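Local coordinates for endoglucanase (Clostridium thermocellum, PDB 2YIK), which probably hydrolyses internal beta-1,4-glucosidic bonds of cellulose, as a family 9 glycoside hydrolase whose natural form also carries a dockerin, at residues K260-G265 against Y273-W278; I218-A223 against D280-A285. All coordinates share one frame; numbering follows the deposited sequence.

Interaction 1: K260-G265 against Y273-W278. With CA (calcium ion), chain C.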
# COMPACT_ATOMS: atom_id res chain seq x y z
N LYS A 260 -13.94 -6.57 17.75
CA LYS A 260 -12.71 -5.92 17.32
C LYS A 260 -11.41 -6.62 17.72
O LYS A 260 -11.31 -7.22 18.79
CB LYS A 260 -12.70 -4.48 17.86
CG LYS A 260 -13.97 -3.68 17.53
CD LYS A 260 -14.09 -3.43 16.02
CE LYS A 260 -15.39 -2.71 15.66
NZ LYS A 260 -16.59 -3.55 15.91
N GLY A 261 -10.41 -6.52 16.84
CA GLY A 261 -9.11 -7.12 17.11
C GLY A 261 -8.29 -7.16 15.84
O GLY A 261 -8.79 -6.85 14.76
N VAL A 262 -7.02 -7.54 15.95
CA VAL A 262 -6.17 -7.63 14.77
C VAL A 262 -5.97 -9.10 14.42
O VAL A 262 -6.08 -9.97 15.28
CB VAL A 262 -4.78 -6.96 14.99
CG1 VAL A 262 -4.97 -5.49 15.36
CG2 VAL A 262 -4.01 -7.70 16.09
N VAL A 263 -5.69 -9.38 13.15
CA VAL A 263 -5.44 -10.76 12.76
C VAL A 263 -4.17 -11.17 13.51
O VAL A 263 -3.17 -10.45 13.51
CB VAL A 263 -5.25 -10.87 11.23
CG1 VAL A 263 -4.71 -12.25 10.87
CG2 VAL A 263 -6.59 -10.64 10.52
N GLN A 264 -4.23 -12.32 14.18
CA GLN A 264 -3.11 -12.83 14.97
C GLN A 264 -2.04 -13.53 14.14
O GLN A 264 -2.32 -14.07 13.07
CB GLN A 264 -3.63 -13.78 16.05
CG GLN A 264 -4.59 -13.14 17.04
CD GLN A 264 -3.90 -12.09 17.90
OE1 GLN A 264 -3.00 -12.40 18.67
NE2 GLN A 264 -4.33 -10.83 17.76
N GLY A 265 -0.81 -13.52 14.66
CA GLY A 265 0.30 -14.14 13.97
C GLY A 265 0.06 -15.59 13.56
O GLY A 265 0.39 -15.98 12.44
N TYR A 273 4.46 -9.91 9.55
CA TYR A 273 3.70 -8.67 9.62
C TYR A 273 2.86 -8.63 10.89
O TYR A 273 1.67 -8.94 10.88
CB TYR A 273 2.83 -8.50 8.37
CG TYR A 273 3.63 -8.07 7.16
CD1 TYR A 273 4.03 -6.74 6.99
CD2 TYR A 273 4.07 -9.01 6.23
CE1 TYR A 273 4.85 -6.36 5.93
CE2 TYR A 273 4.89 -8.64 5.17
CZ TYR A 273 5.28 -7.32 5.03
OH TYR A 273 6.11 -6.97 3.99
N GLY A 274 3.52 -8.27 11.99
CA GLY A 274 2.86 -8.17 13.28
C GLY A 274 2.10 -6.86 13.36
O GLY A 274 2.70 -5.79 13.35
N SER A 275 0.78 -6.96 13.47
CA SER A 275 -0.08 -5.78 13.51
C SER A 275 -0.27 -5.18 14.90
O SER A 275 -0.67 -5.88 15.83
CB SER A 275 -1.45 -6.13 12.92
OG SER A 275 -2.32 -5.01 12.90
N SER A 276 0.01 -3.88 15.03
CA SER A 276 -0.14 -3.19 16.31
C SER A 276 -1.59 -2.93 16.68
O SER A 276 -2.01 -3.20 17.81
CB SER A 276 0.61 -1.86 16.29
OG SER A 276 1.98 -2.08 16.05
N LYS A 277 -2.38 -2.40 15.75
CA LYS A 277 -3.78 -2.12 16.05
C LYS A 277 -4.69 -2.06 14.85
O LYS A 277 -4.25 -2.05 13.71
CB LYS A 277 -3.91 -0.82 16.83
CG LYS A 277 -3.56 0.41 16.02
CD LYS A 277 -2.05 0.54 15.87
CE LYS A 277 -1.65 1.26 14.57
NZ LYS A 277 -1.21 2.68 14.78
N TRP A 278 -5.99 -2.00 15.12
CA TRP A 278 -7.00 -1.94 14.08
C TRP A 278 -7.67 -0.58 13.97
O TRP A 278 -8.25 -0.26 12.93
CB TRP A 278 -8.08 -3.00 14.35
CG TRP A 278 -8.80 -2.80 15.66
CD1 TRP A 278 -8.51 -3.40 16.86
CD2 TRP A 278 -9.93 -1.94 15.91
NE1 TRP A 278 -9.39 -2.98 17.82
CE2 TRP A 278 -10.27 -2.10 17.27
CE3 TRP A 278 -10.69 -1.09 15.10
CZ2 TRP A 278 -11.34 -1.39 17.86
CZ3 TRP A 278 -11.76 -0.39 15.69
CH2 TRP A 278 -12.07 -0.56 17.05
CA CA C . -3.04 -0.69 12.02
O HOH W 1 -0.46 -9.73 14.12
O HOH W 2 -1.41 -2.66 12.46
O HOH W 3 -2.05 -0.58 9.62
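The aliphatic part of Lys260 lies across one face of the Trp278 indole. CD sits over the six-membered ring, 3.8 Å from its centroid and 17° off the ring normal, a CH-pi contact, while CB approaches Trp278 CZ2 to 3.4 Å nearer the rim. Bends at chi2 and chi4 carry the chain over the ring and then turn NZ away to the carbonyls of Glu256 and Asn258. Gly261 extends the cover on the same face: its N lies 3.7 Å from Trp278 CD1, at the pyrrole end. Trp278 CG occupies the position between its own backbone N and carbonyl carbon (chi1 61°), which swings the indole under 260-261. Next along, Val262 points at the other segment; near the edge of the indole, Val262 CG1 rests 3.5 Å from Lys277 C. Val262 CG1 also lies 3.6 Å from Ser275 OG.

Beyond Val262 the two segments part, and water takes over. Water 1 donates to Val263 O and accepts from Ser275 N, at 3.1 Å, so the backbones are joined here through solvent. The exposed Gln264 folds back on its own segment, NE2 donating to Val262 O from above the carbonyl plane. On the Ser275 side, water 2 donates to Ser275 OG at 2.6 Å and also binds the calcium ion, to which Lys277 gives its carbonyl O at 2.5 Å. Ser275 thus positions a metal-bound water from the second shell.

Both segments belong to the loop between helix 238-257 and helix 279-293. The start of helix 216-233 anchors them: Thr216 touches Lys260 and Trp278, and Asp217 accepts from Val263 N and bonds Ser275 OG. Leu125 of helix 124-140 packs against Ser275.

Interaction 2: I218-A223 against D280-A285. With CA (calcium ion), chain C.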
# COMPACT_ATOMS: atom_id res chain seq x y z
N ILE A 218 -7.11 -5.89 8.98
CA ILE A 218 -7.04 -6.24 7.56
C ILE A 218 -8.34 -5.97 6.82
O ILE A 218 -8.32 -5.51 5.68
CB ILE A 218 -6.64 -7.73 7.34
CG1 ILE A 218 -5.18 -7.97 7.72
CG2 ILE A 218 -6.83 -8.11 5.88
CD1 ILE A 218 -4.95 -8.01 9.19
N ILE A 219 -9.48 -6.26 7.45
CA ILE A 219 -10.78 -6.03 6.82
C ILE A 219 -10.92 -4.54 6.49
O ILE A 219 -11.29 -4.17 5.37
CB ILE A 219 -11.97 -6.46 7.74
CG1 ILE A 219 -12.10 -7.99 7.80
CG2 ILE A 219 -13.28 -5.97 7.16
CD1 ILE A 219 -10.81 -8.71 7.85
N SER A 220 -10.59 -3.68 7.45
CA SER A 220 -10.68 -2.24 7.27
C SER A 220 -9.66 -1.71 6.25
O SER A 220 -9.99 -0.86 5.43
CB SER A 220 -10.48 -1.51 8.60
OG SER A 220 -11.51 -1.84 9.51
N ALA A 221 -8.43 -2.22 6.32
CA ALA A 221 -7.40 -1.79 5.39
C ALA A 221 -7.87 -2.08 3.98
O ALA A 221 -7.68 -1.26 3.07
CB ALA A 221 -6.08 -2.51 5.67
N THR A 222 -8.51 -3.23 3.79
CA THR A 222 -9.01 -3.61 2.48
C THR A 222 -10.19 -2.75 2.05
O THR A 222 -10.26 -2.34 0.89
CB THR A 222 -9.42 -5.10 2.44
OG1 THR A 222 -8.32 -5.92 2.85
CG2 THR A 222 -9.82 -5.51 1.01
N ALA A 223 -11.12 -2.49 2.96
CA ALA A 223 -12.28 -1.66 2.63
C ALA A 223 -11.83 -0.27 2.19
O ALA A 223 -12.41 0.32 1.28
CB ALA A 223 -13.24 -1.56 3.82
N ASP A 280 -6.57 2.51 13.53
CA ASP A 280 -6.14 3.41 12.47
C ASP A 280 -6.70 2.95 11.11
O ASP A 280 -7.18 3.77 10.34
CB ASP A 280 -4.62 3.48 12.41
CG ASP A 280 -3.98 2.13 12.29
OD1 ASP A 280 -4.39 1.23 13.05
OD2 ASP A 280 -3.08 1.96 11.45
N ASP A 281 -6.63 1.65 10.83
CA ASP A 281 -7.16 1.13 9.56
C ASP A 281 -8.67 1.35 9.50
O ASP A 281 -9.22 1.67 8.44
CB ASP A 281 -6.90 -0.37 9.43
CG ASP A 281 -5.44 -0.74 9.65
OD1 ASP A 281 -4.59 -0.43 8.79
OD2 ASP A 281 -5.17 -1.35 10.69
N TYR A 282 -9.34 1.15 10.63
CA TYR A 282 -10.78 1.33 10.73
C TYR A 282 -11.14 2.78 10.39
O TYR A 282 -12.02 3.03 9.57
CB TYR A 282 -11.25 0.98 12.15
CG TYR A 282 -12.75 0.88 12.32
CD1 TYR A 282 -13.45 -0.26 11.91
CD2 TYR A 282 -13.47 1.94 12.87
CE1 TYR A 282 -14.84 -0.34 12.05
CE2 TYR A 282 -14.86 1.87 13.02
CZ TYR A 282 -15.53 0.73 12.61
OH TYR A 282 -16.90 0.68 12.74
N CYS A 283 -10.44 3.73 11.01
CA CYS A 283 -10.68 5.15 10.77
C CYS A 283 -10.33 5.57 9.34
O CYS A 283 -11.01 6.40 8.75
CB CYS A 283 -9.91 6.00 11.79
SG CYS A 283 -10.57 5.84 13.47
N TRP A 284 -9.26 4.98 8.81
CA TRP A 284 -8.78 5.22 7.45
C TRP A 284 -9.90 4.83 6.46
O TRP A 284 -10.24 5.60 5.56
CB TRP A 284 -7.51 4.38 7.25
CG TRP A 284 -6.90 4.22 5.87
CD1 TRP A 284 -6.67 3.03 5.24
CD2 TRP A 284 -6.26 5.22 5.07
NE1 TRP A 284 -5.92 3.22 4.11
CE2 TRP A 284 -5.64 4.56 3.98
CE3 TRP A 284 -6.12 6.61 5.17
CZ2 TRP A 284 -4.91 5.23 3.00
CZ3 TRP A 284 -5.38 7.29 4.19
CH2 TRP A 284 -4.78 6.59 3.12
N ALA A 285 -10.47 3.64 6.64
CA ALA A 285 -11.56 3.18 5.78
C ALA A 285 -12.79 4.07 5.95
O ALA A 285 -13.42 4.48 4.97
CB ALA A 285 -11.92 1.74 6.13
CA CA C . -3.04 -0.69 12.02
O HOH W 4 -5.30 0.30 3.53
O HOH W 3 -2.05 -0.58 9.62
O HOH W 2 -1.41 -2.66 12.46
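Ser220, which has more surface buried here than any other residue of the two segments, presses its CB against the backbone of Asp281, 3.4 Å from Asp281 O and 3.8 Å from Asp281 CB. Its OG, anti to the carbonyl carbon (chi1 -63°), turns back to bond Thr216 O one helical turn earlier. The same oxygen meets the edge of the Tyr282 ring, 3.5 Å from CD1. The small side chain lets the helices come close: their axes approach to 7.7 Å and run nearly parallel, 26° apart.

Asp281 is the second element. Its CB packs 3.9 Å from Ala221 N, and the carboxylate divides its work, OD2 binding the calcium ion at 2.6 Å while OD1 accepts from metal-bound water 3 and lies near the methyl of Ala221. Asp280 makes no contact with 218-223 but clasps the same ion with both carboxylate oxygens. Two adjacent aspartates at the start of helix 279-293 thus supply three ligand atoms, and the metal probably offsets their negative charge.

Ala285, a turn further on, sets its methyl 3.3 Å from Ser220 O and 4.2 Å from Ala223 CB, so small residues also line the next turn. On the Ala221 flank, away from the Ala285 methyl, water 4 links the helices, donating to Ala221 O and accepting from Trp284 NE1, where it lies in the plane of the indole.

This buried pair joins helix 216-233 to helix 279-293 within the helical framework of the catalytic domain, the (alpha/alpha)6 barrel of family 9. Helix 238-257 packs on Ser220 and Tyr282, with Phe252 stacked on the Tyr282 ring; helix 124-140 covers Ala221 and Asp281 through Leu125, and helix 322-336 closes over Asp280, Cys283 and Trp284.

The two contacts lie with centres about 12 Å apart, on the same side of the chain's centre, and meet where Val263 CG2 packs 3.4 Å from Ile218 CD1. Along the chain they are nested: helix 216-233 comes first, then helix 238-257, the loop holding both segments of interaction 1, and finally helix 279-293, which completes interaction 2. Interaction 1 is a surface contact and interaction 2 is buried. One calcium ion touches both, taking its protein ligands from the end of the loop and the first turn of the helix that follows, with waters 2 and 3 common to both. The metal probably steadies the junction where the surface loop runs into helix 279-293, away from the predicted active-site histidine.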